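Local structure of member of s1p family of ribosomal proteins (Pyrococcus furiosus, 5YH1) at residues I41-F46 / V181-N186; V133-N138 / V156-I161. The protein is a DHH-family protein whose DHH domain binds manganese and probably acts as an exonuclease on nucleic acids. All blocks are in the same frame, centred on the assembly; numbering follows the deposited sequence.

Contact 1. Residues I41-F46 / V181-N186; sequences IMKAAF and VDVHVN
Val183 lies against two helix residues at once, each of its methyls taking one. Val183 CG1 meets the backbone of Ala44, 3.9 Å from Ala44 CA. Val183 CG2 lies along the aliphatic part of Lys43, 3.9 Å from Lys43 CD. The Lys43 and Val183 side chains run antiparallel past one another. The lysine reaches this far because its CG is anti to the backbone N (chi1 -175°) and the chain is extended beyond it. Lys43 NZ then donates a hydrogen bond of 3.0 Å to Asp182 O, with a C=O...N angle of 164°. The Asp182 carboxylate is turned to other partners: OD2 forms a salt bridge with Lys152 and accepts a bond from Ile158 N. Val185 continues the apolar seam. Val185 CG2 is 4.1 Å from Ala44 CB, and Val185 CG1 meets Ile41 CG1 at 3.9 Å, the two side chains roughly perpendicular. Tyr209 of helix 199-210 and Phe27 also pack on Ile41. Ala44 meets the strand with only a methyl, consistent with the 8.2 Å between the axes of helix segment 41-46 and strand 183-185. This is helix 32-53 packed on the edge strand 183-185 of the parallel alpha/beta sheet of the DHH domain.

Contact 2. Residues V133-N138 / V156-I161; sequences VVIVDN and VKIVVI. With MN (manganese (II) ion), chain F.
Ile161 O receives the N-H of Asp137 at 2.9 Å, and a CA-H...O contact from Val136 CA at 3.2 Å. This bond ties the backbone of a manganese ligand to the end of the neighbouring strand. Four more backbone bonds continue the parallel ladder. Val133 N donates to Lys157 O, and Val133 O accepts from Val159 N at 2.8 Å. Ile135 N then donates to Val159 O, and Ile135 O accepts from Ile161 N.

Just past the strand, Asp137 has a positive phi of 63°. A chi1 of -161° swings the Asp137 carboxylate away from its own N-H and out to the metal. Asp137 OD1 binds the manganese ion at 2.3 Å, and two waters are also bound to the metal. Asp67, His163 and Asp229 complete the protein ligands. The Asp65 carboxylate lies close to Asp137 OD2.

Val134 and Val159 stand next to each other on one face of the sheet, with Val134 CG2 4.2 Å from Val159 CB. Val136 and Ile161 are on the same face. Val133, Ile135, Ile158 and Val160 line the other face. At the start of the ladder, Val133 CG2 and Val156 CG1 meet closely at 3.5 Å, one side chain lying across the other.

The strands belong to a beta-alpha-beta unit with helix 145-152. Tyr148 of that helix packs on Ile135, Ile158 and Val160. On the other face, Leu75 of helix 66-86 meets Val136 and Ile161. Strand 58-63 pairs with the far edge of 132-136.

How the contacts relate
After helix 2-20 the chain forms helix 32-53, which carries 41-46. It then builds strands 58-63, 97-102 and 132-136. Contact 2 closes a short loop from 133-138 through helix 145-152 to 156-161. Contact 1 closes a much longer loop, from 41-46 to 181-186, and contact 2 is nested inside it. The contacts meet at neighbouring strands of one parallel sheet: Val185 N lies 2.7 Å from Val160 O, and Val183 O lies 2.9 Å from Val160 N, both probable hydrogen bonds. Contact 2 joins interior strands and leads into the manganese site. Contact 1 sets helix 32-53 against the outermost strand, 183-185.

Contact 1. Residues I41-F46 / V181-N186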
loop_
_atom_site.group_PDB
_atom_site.type_symbol
_atom_site.label_atom_id
_atom_site.label_comp_id
_atom_site.label_asym_id
_atom_site.label_seq_id
_atom_site.Cartn_x
_atom_site.Cartn_y
_atom_site.Cartn_z
ATOM N N ILE A 41 15.253 -32.519 -10.402
ATOM C CA ILE A 41 14.528 -31.859 -11.479
ATOM C C ILE A 41 13.289 -32.663 -11.889
ATOM O O ILE A 41 12.201 -32.095 -12.063
ATOM C CB ILE A 41 15.445 -31.604 -12.695
ATOM C CG1 ILE A 41 16.353 -30.404 -12.392
ATOM C CG2 ILE A 41 14.626 -31.344 -13.948
ATOM C CD1 ILE A 41 17.438 -30.152 -13.422
HETATM N N MSE A 42 13.461 -33.973 -12.027
HETATM C CA MSE A 42 12.363 -34.861 -12.423
HETATM C C MSE A 42 11.340 -34.990 -11.314
HETATM O O MSE A 42 10.153 -35.071 -11.583
HETATM C CB MSE A 42 12.883 -36.237 -12.854
HETATM C CG MSE A 42 13.549 -36.115 -14.226
HETATM SE SE MSE A 42 14.171 -37.854 -14.946
HETATM C CE MSE A 42 12.475 -38.469 -15.740
ATOM N N LYS A 43 11.787 -35.004 -10.070
ATOM C CA LYS A 43 10.870 -34.996 -8.928
ATOM C C LYS A 43 10.040 -33.704 -8.875
ATOM O O LYS A 43 8.830 -33.754 -8.664
ATOM C CB LYS A 43 11.644 -35.166 -7.626
ATOM C CG LYS A 43 10.754 -35.290 -6.392
ATOM C CD LYS A 43 11.599 -35.584 -5.167
ATOM C CE LYS A 43 10.768 -35.701 -3.899
ATOM N NZ LYS A 43 11.680 -35.771 -2.727
ATOM N N ALA A 44 10.689 -32.557 -9.077
ATOM C CA ALA A 44 9.981 -31.272 -9.111
ATOM C C ALA A 44 8.884 -31.289 -10.165
ATOM O O ALA A 44 7.745 -30.893 -9.903
ATOM C CB ALA A 44 10.956 -30.127 -9.377
ATOM N N ALA A 45 9.230 -31.768 -11.354
ATOM C CA ALA A 45 8.283 -31.826 -12.459
ATOM C C ALA A 45 7.162 -32.820 -12.180
ATOM O O ALA A 45 6.014 -32.573 -12.526
ATOM C CB ALA A 45 8.994 -32.172 -13.759
ATOM N N PHE A 46 7.500 -33.943 -11.555
ATOM C CA PHE A 46 6.499 -34.913 -11.122
ATOM C C PHE A 46 5.475 -34.268 -10.176
ATOM O O PHE A 46 4.268 -34.400 -10.377
ATOM C CB PHE A 46 7.161 -36.121 -10.432
ATOM C CG PHE A 46 6.186 -37.019 -9.716
ATOM C CD1 PHE A 46 5.489 -38.001 -10.405
ATOM C CD2 PHE A 46 5.945 -36.869 -8.356
ATOM C CE1 PHE A 46 4.576 -38.819 -9.745
ATOM C CE2 PHE A 46 5.034 -37.682 -7.696
ATOM C CZ PHE A 46 4.348 -38.657 -8.394
ATOM N N VAL A 181 11.264 -28.550 3.174
ATOM C CA VAL A 181 10.693 -28.583 1.825
ATOM C C VAL A 181 10.801 -29.978 1.220
ATOM O O VAL A 181 11.660 -30.761 1.610
ATOM C CB VAL A 181 11.352 -27.545 0.886
ATOM C CG1 VAL A 181 11.227 -26.139 1.469
ATOM C CG2 VAL A 181 12.808 -27.883 0.600
ATOM N N ASP A 182 9.941 -30.260 0.247
ATOM C CA ASP A 182 9.797 -31.600 -0.317
ATOM C C ASP A 182 10.770 -31.905 -1.458
ATOM O O ASP A 182 11.185 -33.049 -1.635
ATOM C CB ASP A 182 8.352 -31.800 -0.778
ATOM C CG ASP A 182 7.363 -31.732 0.387
ATOM O OD1 ASP A 182 7.087 -32.799 0.953
ATOM O OD2 ASP A 182 6.924 -30.624 0.779
ATOM N N VAL A 183 11.099 -30.900 -2.257
ATOM C CA VAL A 183 12.197 -31.032 -3.214
ATOM C C VAL A 183 12.851 -29.674 -3.428
ATOM O O VAL A 183 12.163 -28.655 -3.607
ATOM C CB VAL A 183 11.758 -31.650 -4.555
ATOM C CG1 VAL A 183 10.786 -30.749 -5.293
ATOM C CG2 VAL A 183 12.975 -31.947 -5.431
ATOM N N HIS A 184 14.181 -29.675 -3.380
ATOM C CA HIS A 184 14.974 -28.473 -3.522
ATOM C C HIS A 184 15.943 -28.662 -4.694
ATOM O O HIS A 184 16.874 -29.462 -4.612
ATOM C CB HIS A 184 15.694 -28.200 -2.207
ATOM C CG HIS A 184 16.408 -26.888 -2.160
ATOM N ND1 HIS A 184 17.150 -26.493 -1.071
ATOM C CD2 HIS A 184 16.530 -25.901 -3.076
ATOM C CE1 HIS A 184 17.679 -25.306 -1.305
ATOM N NE2 HIS A 184 17.326 -24.929 -2.520
ATOM N N VAL A 185 15.673 -27.962 -5.798
ATOM C CA VAL A 185 16.536 -27.961 -6.976
ATOM C C VAL A 185 17.472 -26.766 -6.855
ATOM O O VAL A 185 17.033 -25.608 -6.923
ATOM C CB VAL A 185 15.721 -27.853 -8.278
ATOM C CG1 VAL A 185 16.642 -27.784 -9.488
ATOM C CG2 VAL A 185 14.758 -29.029 -8.410
ATOM N N ASN A 186 18.753 -27.049 -6.652
ATOM C CA ASN A 186 19.757 -26.014 -6.420
ATOM C C ASN A 186 21.161 -26.557 -6.757
ATOM O O ASN A 186 21.581 -27.584 -6.204
ATOM C CB ASN A 186 19.677 -25.537 -4.968
ATOM C CG ASN A 186 20.548 -24.321 -4.683
ATOM O OD1 ASN A 186 21.623 -24.157 -5.252
ATOM N ND2 ASN A 186 20.084 -23.466 -3.774
#

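Contact 2. Residues V133-N138 / V156-I161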
loop_
_atom_site.group_PDB
_atom_site.type_symbol
_atom_site.label_atom_id
_atom_site.label_comp_id
_atom_site.label_asym_id
_atom_site.label_seq_id
_atom_site.Cartn_x
_atom_site.Cartn_y
_atom_site.Cartn_z
ATOM N N VAL A 133 2.972 -25.301 -3.386
ATOM C CA VAL A 133 3.723 -24.057 -3.409
ATOM C C VAL A 133 5.084 -24.282 -4.080
ATOM O O VAL A 133 5.850 -25.178 -3.673
ATOM C CB VAL A 133 3.910 -23.509 -1.981
ATOM C CG1 VAL A 133 4.795 -22.272 -1.984
ATOM C CG2 VAL A 133 2.553 -23.182 -1.359
ATOM N N VAL A 134 5.358 -23.483 -5.114
ATOM C CA VAL A 134 6.626 -23.518 -5.850
ATOM C C VAL A 134 7.297 -22.166 -5.690
ATOM O O VAL A 134 6.726 -21.145 -6.094
ATOM C CB VAL A 134 6.417 -23.794 -7.355
ATOM C CG1 VAL A 134 7.755 -23.899 -8.078
ATOM C CG2 VAL A 134 5.593 -25.060 -7.570
ATOM N N ILE A 135 8.487 -22.157 -5.084
ATOM C CA ILE A 135 9.245 -20.932 -4.853
ATOM C C ILE A 135 10.467 -20.958 -5.755
ATOM O O ILE A 135 11.175 -21.973 -5.803
ATOM C CB ILE A 135 9.780 -20.811 -3.418
ATOM C CG1 ILE A 135 8.778 -21.329 -2.395
ATOM C CG2 ILE A 135 10.185 -19.363 -3.135
ATOM C CD1 ILE A 135 7.537 -20.471 -2.266
ATOM N N VAL A 136 10.733 -19.839 -6.428
ATOM C CA VAL A 136 11.717 -19.798 -7.515
ATOM C C VAL A 136 12.584 -18.554 -7.400
ATOM O O VAL A 136 12.070 -17.440 -7.214
ATOM C CB VAL A 136 11.007 -19.797 -8.877
ATOM C CG1 VAL A 136 12.010 -19.754 -10.021
ATOM C CG2 VAL A 136 10.096 -21.011 -8.997
ATOM N N ASP A 137 13.894 -18.751 -7.521
ATOM C CA ASP A 137 14.906 -17.702 -7.315
ATOM C C ASP A 137 14.937 -17.142 -5.884
ATOM O O ASP A 137 15.649 -16.182 -5.582
ATOM C CB ASP A 137 14.760 -16.579 -8.353
ATOM C CG ASP A 137 16.019 -15.738 -8.473
ATOM O OD1 ASP A 137 17.133 -16.324 -8.495
ATOM O OD2 ASP A 137 15.902 -14.496 -8.517
ATOM N N ASN A 138 14.176 -17.783 -5.010
ATOM C CA ASN A 138 14.135 -17.511 -3.587
ATOM C C ASN A 138 13.883 -18.885 -2.987
ATOM O O ASN A 138 13.592 -19.826 -3.730
ATOM C CB ASN A 138 12.944 -16.604 -3.229
ATOM C CG ASN A 138 13.279 -15.125 -3.242
ATOM O OD1 ASN A 138 14.410 -14.722 -3.495
ATOM N ND2 ASN A 138 12.268 -14.294 -2.971
ATOM N N VAL A 156 1.150 -28.289 3.693
ATOM C CA VAL A 156 1.402 -27.854 2.320
ATOM C C VAL A 156 2.717 -28.442 1.801
ATOM O O VAL A 156 3.712 -28.485 2.522
ATOM C CB VAL A 156 1.416 -26.309 2.228
ATOM C CG1 VAL A 156 2.084 -25.817 0.954
ATOM C CG2 VAL A 156 -0.011 -25.768 2.326
ATOM N N LYS A 157 2.705 -28.907 0.556
ATOM C CA LYS A 157 3.928 -29.388 -0.094
ATOM C C LYS A 157 4.603 -28.256 -0.845
ATOM O O LYS A 157 3.939 -27.356 -1.360
ATOM C CB LYS A 157 3.627 -30.571 -1.003
ATOM C CG LYS A 157 3.167 -31.774 -0.200
ATOM C CD LYS A 157 2.944 -32.981 -1.079
ATOM C CE LYS A 157 2.643 -34.209 -0.232
ATOM N NZ LYS A 157 2.337 -35.373 -1.108
ATOM N N ILE A 158 5.931 -28.301 -0.864
ATOM C CA ILE A 158 6.737 -27.165 -1.253
ATOM C C ILE A 158 7.852 -27.617 -2.197
ATOM O O ILE A 158 8.623 -28.525 -1.870
ATOM C CB ILE A 158 7.365 -26.480 -0.013
ATOM C CG1 ILE A 158 6.283 -26.035 0.984
ATOM C CG2 ILE A 158 8.198 -25.278 -0.429
ATOM C CD1 ILE A 158 6.827 -25.663 2.351
ATOM N N VAL A 159 7.912 -26.984 -3.366
ATOM C CA VAL A 159 9.009 -27.153 -4.323
ATOM C C VAL A 159 9.850 -25.875 -4.344
ATOM O O VAL A 159 9.310 -24.770 -4.458
ATOM C CB VAL A 159 8.465 -27.436 -5.738
ATOM C CG1 VAL A 159 9.586 -27.447 -6.782
ATOM C CG2 VAL A 159 7.690 -28.752 -5.750
ATOM N N VAL A 160 11.166 -26.025 -4.214
ATOM C CA VAL A 160 12.088 -24.905 -4.335
ATOM C C VAL A 160 13.034 -25.091 -5.521
ATOM O O VAL A 160 13.679 -26.144 -5.649
ATOM C CB VAL A 160 12.944 -24.729 -3.075
ATOM C CG1 VAL A 160 13.851 -23.507 -3.238
ATOM C CG2 VAL A 160 12.066 -24.605 -1.830
ATOM N N ILE A 161 13.104 -24.064 -6.372
ATOM C CA ILE A 161 14.048 -23.990 -7.493
ATOM C C ILE A 161 14.845 -22.686 -7.334
ATOM O O ILE A 161 14.351 -21.600 -7.635
ATOM C CB ILE A 161 13.323 -23.992 -8.852
ATOM C CG1 ILE A 161 12.468 -25.255 -9.007
ATOM C CG2 ILE A 161 14.329 -23.902 -9.992
ATOM C CD1 ILE A 161 11.461 -25.185 -10.133
HETATM MN MN MN F . 18.735 -15.230 -9.756
HETATM O O HOH W 1 17.726 -13.312 -9.748
HETATM O O HOH W 2 19.968 -14.144 -8.255
#